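Local coordinates for protein L-methionine gamma-lyase (Fusobacterium nucleatum subsp. nucleatum, PDB 6LXU) that belongs to the Cys/Met metabolism family of pyridoxal-phosphate-dependent enzymes and is found here as a tetramer with its cofactor covalently attached, at residues Asp105-Asp110 with Phe128-Thr133; Thr151-Leu156 with Leu183-Asn188. One frame throughout, in Å; residues are numbered along the deposited sequence.

How the contacts relate
Contacts 1 and 2 are successive strand pairings in one parallel region of a sheet, the inner of them ending beside the cofactor. Their centres lie about 11 Å apart, and the strands run in the order 183-187, 151-157, 106-110, 131-135; contact 1 is the outer pair and contact 2 the inner. Strands 106-110 and 151-157 are neighbours, and side chains add to their backbone ladder: His106 ND1 meets Thr151 OG1 at 2.7 Å, and Thr109 OG1 meets the carbonyl Tyr155 O, also at 2.7 Å, both probable hydrogen bonds. Contact 2 includes Asp187, whose OD2 lies close to the pyridine nitrogen N1 of the modified residue at position 212.

Contact 1 of 2, residues Asp105-Asp110 with Phe128-Thr133; sequences DHVVTD and FGVEVT
His106 and Thr133 meet across two parallel strands through a side-chain hydrogen bond, NE2 to OG1 at 2.7 Å, in which either atom could be the donor. The hydroxyl comes to the ring at its edge, near the ring plane. With CG anti to its backbone N (chi1 177°), His106 extends its imidazole along the sheet face to reach Thr133, two residues beyond its register partner Glu131; Thr133 turns OG1 to the side of its backbone N and meets it there. Glu131 also touches this ring at the edge, its CB 3.8 Å from CD2, and the two side chains cross at about a right angle. In the conformer described, its carboxylate lies beside the base of the imidazole, near His106 CB, its plane inclined 56° to the ring; OE1 forms a salt bridge with Lys148 and a hydrogen bond with Asn150 ND2.

These strands are the two ends of a beta-alpha-beta unit, with helix 115-125 in the connection. Their backbone bonds alternate in direction: the carbonyls of Asp105 and Val107 accept from Glu131 and Thr133, while those of Glu131 and Thr133 accept from Val107 and Thr109. Thr133 N to Val107 O, at 2.9 Å, is representative.

The side of the sheet carrying Val107 and Val132 is mostly aliphatic. Val107 sends CG2 obliquely across to CG1 of Val130 at 3.8 Å, while Met121 and Leu125 of the connecting helix pack on Val107 and Val130 respectively. Thr109 divides its two branches: CG2, wedged between backbone N and carbonyl carbon, lies 4.1 Å from Val132 CG1, whereas OG1 is given to Tyr155 of strand 151-157.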
# COMPACT_ATOMS: atom_id res chain seq x y z
N ASP A 105 -4.78 18.82 38.14
CA ASP A 105 -4.49 19.93 37.24
C ASP A 105 -5.80 20.53 36.76
O ASP A 105 -6.87 19.92 36.82
CB ASP A 105 -3.69 19.48 36.01
CG ASP A 105 -2.24 19.21 36.28
OD1 ASP A 105 -1.75 19.55 37.38
OD2 ASP A 105 -1.56 18.68 35.37
N HIS A 106 -5.66 21.74 36.21
CA HIS A 106 -6.76 22.50 35.65
C HIS A 106 -6.46 22.89 34.19
O HIS A 106 -5.30 23.11 33.81
CB HIS A 106 -7.01 23.74 36.54
CG HIS A 106 -8.07 24.68 36.05
ND1 HIS A 106 -7.77 25.97 35.65
CD2 HIS A 106 -9.41 24.56 35.95
CE1 HIS A 106 -8.88 26.59 35.31
NE2 HIS A 106 -9.90 25.77 35.50
N VAL A 107 -7.53 22.96 33.40
CA VAL A 107 -7.48 23.32 31.98
C VAL A 107 -8.47 24.45 31.75
O VAL A 107 -9.60 24.39 32.22
CB VAL A 107 -7.87 22.12 31.09
CG1 VAL A 107 -7.94 22.53 29.61
CG2 VAL A 107 -6.90 20.97 31.30
N VAL A 108 -8.02 25.48 31.02
CA VAL A 108 -8.90 26.52 30.50
C VAL A 108 -9.01 26.33 29.00
O VAL A 108 -7.99 26.25 28.30
CB VAL A 108 -8.37 27.94 30.79
CG1 VAL A 108 -9.24 29.01 30.14
CG2 VAL A 108 -8.28 28.16 32.29
N THR A 109 -10.23 26.28 28.49
CA THR A 109 -10.45 26.12 27.06
C THR A 109 -11.78 26.76 26.65
O THR A 109 -12.43 27.44 27.46
CB THR A 109 -10.31 24.63 26.64
OG1 THR A 109 -10.23 24.56 25.21
CG2 THR A 109 -11.48 23.79 27.12
N ASP A 110 -12.16 26.58 25.39
CA ASP A 110 -13.35 27.21 24.85
C ASP A 110 -14.47 26.18 24.75
O ASP A 110 -14.22 25.00 24.63
CB ASP A 110 -13.03 27.78 23.46
CG ASP A 110 -13.96 28.91 23.06
OD1 ASP A 110 -15.14 28.62 22.74
OD2 ASP A 110 -13.52 30.08 23.06
N PHE A 128 -10.94 11.55 35.17
CA PHE A 128 -9.63 11.22 35.66
C PHE A 128 -9.00 12.37 36.45
O PHE A 128 -7.80 12.52 36.50
CB PHE A 128 -8.77 10.72 34.48
CG PHE A 128 -9.19 9.35 34.03
CD1 PHE A 128 -8.81 8.24 34.75
CD2 PHE A 128 -10.03 9.17 32.94
CE1 PHE A 128 -9.20 6.97 34.37
CE2 PHE A 128 -10.45 7.89 32.56
CZ PHE A 128 -10.04 6.79 33.28
N GLY A 129 -9.86 13.14 37.12
CA GLY A 129 -9.42 14.09 38.13
C GLY A 129 -8.90 15.41 37.62
O GLY A 129 -8.34 16.17 38.41
N VAL A 130 -9.10 15.71 36.34
CA VAL A 130 -8.69 16.99 35.77
C VAL A 130 -9.89 17.93 35.82
O VAL A 130 -11.01 17.55 35.47
CB VAL A 130 -8.19 16.82 34.33
CG1 VAL A 130 -7.80 18.17 33.72
CG2 VAL A 130 -7.01 15.86 34.30
N GLU A 131 -9.66 19.16 36.28
CA GLU A 131 -10.67 20.22 36.31
C GLU A 131 -10.63 20.96 34.98
O GLU A 131 -9.55 21.33 34.55
CB GLU A 131 -10.34 21.23 37.43
CG GLU A 131 -10.19 20.65 38.83
CD GLU A 131 -9.44 21.55 39.81
OE1 GLU A 131 -9.21 22.74 39.51
OE2 GLU A 131 -9.09 21.07 40.91
N VAL A 132 -11.78 21.19 34.36
CA VAL A 132 -11.82 21.92 33.09
C VAL A 132 -12.83 23.05 33.19
O VAL A 132 -13.97 22.84 33.61
CB VAL A 132 -12.17 21.00 31.90
CG1 VAL A 132 -12.09 21.78 30.59
CG2 VAL A 132 -11.23 19.79 31.86
N THR A 133 -12.40 24.26 32.83
CA THR A 133 -13.28 25.42 32.74
C THR A 133 -13.40 25.82 31.27
O THR A 133 -12.39 26.03 30.58
CB THR A 133 -12.73 26.61 33.53
OG1 THR A 133 -12.54 26.22 34.90
CG2 THR A 133 -13.69 27.79 33.49

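Contact 2 of 2, residues Thr151-Leu156 with Leu183-Asn188; sequences TRVVYL and LVIVDN
Tyr155 and Ile185, register partners on adjacent parallel strands, pack ring against branch: the CE2 side of the phenol lies 3.7 Å from Ile185 CG2, and Ile185 O sits over one face of the ring. Ile185 divides its contacts between two residues, because its longer arm leads back along the strand and places CD1 3.8 Å from Val153 CG1. Tyr155 reaches on the other way, CG anti to the backbone N (chi1 -174°), and its OH comes obliquely to Asp187 CB at 3.6 Å. A water at the ring edge, in plane, accepts from Tyr155 OH at 2.7 Å and donates to Asp187 OD2 at 2.7 Å. At the other end of the ladder Leu183 and Arg152 run side by side, the methyl CD1 lying over the centre of one guanidinium face, 3.7 Å from CZ. On the reverse face Leu156 CD1 crosses to Val184 CG1 at 4.0 Å.

Five backbone hydrogen bonds hold this register. In the first, Leu183 N approaches Arg152 O from well above the carbonyl plane, yet its N-H points almost straight at the oxygen.

Helices pack over both faces. Helix 89-100 covers Val153, Tyr155, Leu183 and Ile185; helix 169-176, which lies in the connection of this beta-alpha-beta unit, covers Val154, Leu156 and Val184. Carbonyls of Asn181 and Val100 take NH1 and NE of Arg152, which holds the guanidinium flat against the leucine. Thr189 hydrogen-bonds to Asp187 OD1.

With one oxygen bound by Thr189 and the other by the water that bridges to Tyr155 OH, the carboxylate of Asp187 is probably restrained in rotation where OD2 lies close to the cofactor's pyridine nitrogen, consistent with the aspartate that faces this atom in related pyridoxal-phosphate enzymes.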
# COMPACT_ATOMS: atom_id res chain seq x y z
N THR A 151 -3.63 25.76 36.85
CA THR A 151 -3.88 25.70 35.40
C THR A 151 -2.63 25.22 34.70
O THR A 151 -1.59 25.88 34.71
CB THR A 151 -4.33 27.05 34.84
OG1 THR A 151 -5.48 27.48 35.58
CG2 THR A 151 -4.69 26.94 33.35
N ARG A 152 -2.72 24.03 34.11
CA ARG A 152 -1.60 23.43 33.41
C ARG A 152 -1.67 23.63 31.89
O ARG A 152 -0.64 23.62 31.24
CB ARG A 152 -1.54 21.93 33.76
CG ARG A 152 -0.47 21.12 33.07
CD ARG A 152 0.93 21.64 33.29
NE ARG A 152 1.94 20.71 32.79
CZ ARG A 152 3.19 21.02 32.46
NH1 ARG A 152 3.63 22.28 32.57
NH2 ARG A 152 4.02 20.08 32.04
N VAL A 153 -2.88 23.75 31.35
CA VAL A 153 -3.07 23.88 29.91
C VAL A 153 -4.12 24.94 29.63
O VAL A 153 -5.19 24.97 30.24
CB VAL A 153 -3.54 22.54 29.28
CG1 VAL A 153 -4.06 22.73 27.85
CG2 VAL A 153 -2.42 21.52 29.30
N VAL A 154 -3.80 25.80 28.67
CA VAL A 154 -4.77 26.63 27.98
C VAL A 154 -4.84 26.07 26.56
O VAL A 154 -3.82 26.06 25.87
CB VAL A 154 -4.41 28.13 28.02
CG1 VAL A 154 -5.30 28.94 27.11
CG2 VAL A 154 -4.50 28.63 29.45
N TYR A 155 -6.00 25.56 26.17
CA TYR A 155 -6.17 24.85 24.90
C TYR A 155 -7.04 25.68 23.99
O TYR A 155 -8.15 26.05 24.37
CB TYR A 155 -6.79 23.47 25.15
CG TYR A 155 -6.87 22.61 23.92
CD1 TYR A 155 -7.88 22.79 23.00
CD2 TYR A 155 -5.92 21.64 23.66
CE1 TYR A 155 -7.95 22.02 21.84
CE2 TYR A 155 -5.98 20.85 22.52
CZ TYR A 155 -7.00 21.05 21.60
OH TYR A 155 -7.05 20.24 20.47
N LEU A 156 -6.53 25.98 22.79
CA LEU A 156 -7.19 26.93 21.88
C LEU A 156 -7.34 26.35 20.48
O LEU A 156 -6.57 25.48 20.06
CB LEU A 156 -6.38 28.23 21.78
CG LEU A 156 -6.04 28.89 23.12
CD1 LEU A 156 -5.03 30.00 22.92
CD2 LEU A 156 -7.28 29.41 23.81
N LEU A 183 1.01 25.51 29.92
CA LEU A 183 1.31 25.29 28.51
C LEU A 183 0.14 25.72 27.65
O LEU A 183 -1.01 25.44 27.99
CB LEU A 183 1.60 23.82 28.26
CG LEU A 183 2.84 23.26 28.94
CD1 LEU A 183 2.83 21.74 28.88
CD2 LEU A 183 4.11 23.83 28.33
N VAL A 184 0.44 26.37 26.53
CA VAL A 184 -0.56 26.75 25.56
C VAL A 184 -0.49 25.77 24.39
O VAL A 184 0.57 25.58 23.79
CB VAL A 184 -0.35 28.20 25.06
CG1 VAL A 184 -1.46 28.58 24.08
CG2 VAL A 184 -0.34 29.18 26.23
N ILE A 185 -1.65 25.15 24.10
CA ILE A 185 -1.77 24.14 23.04
C ILE A 185 -2.78 24.67 22.05
O ILE A 185 -3.87 25.07 22.44
CB ILE A 185 -2.24 22.78 23.62
CG1 ILE A 185 -1.29 22.32 24.73
CG2 ILE A 185 -2.35 21.74 22.50
CD1 ILE A 185 -1.70 21.05 25.44
N VAL A 186 -2.43 24.65 20.76
CA VAL A 186 -3.33 25.12 19.71
C VAL A 186 -3.56 24.04 18.66
O VAL A 186 -2.60 23.48 18.13
CB VAL A 186 -2.78 26.39 19.02
CG1 VAL A 186 -3.63 26.79 17.82
CG2 VAL A 186 -2.73 27.51 20.02
N ASP A 187 -4.82 23.81 18.36
CA ASP A 187 -5.23 22.97 17.23
C ASP A 187 -5.26 23.85 15.99
O ASP A 187 -6.16 24.66 15.82
CB ASP A 187 -6.59 22.33 17.55
CG ASP A 187 -7.10 21.42 16.46
OD1 ASP A 187 -6.60 21.51 15.32
OD2 ASP A 187 -8.04 20.63 16.75
N ASN A 188 -4.23 23.68 15.15
CA ASN A 188 -4.01 24.50 13.96
C ASN A 188 -4.50 23.82 12.67
O ASN A 188 -4.05 24.16 11.58
CB ASN A 188 -2.51 24.84 13.85
CG ASN A 188 -2.21 26.04 12.96
OD1 ASN A 188 -2.98 27.00 12.94
ND2 ASN A 188 -1.09 25.98 12.23
O HOH W 1 -9.36 20.43 19.06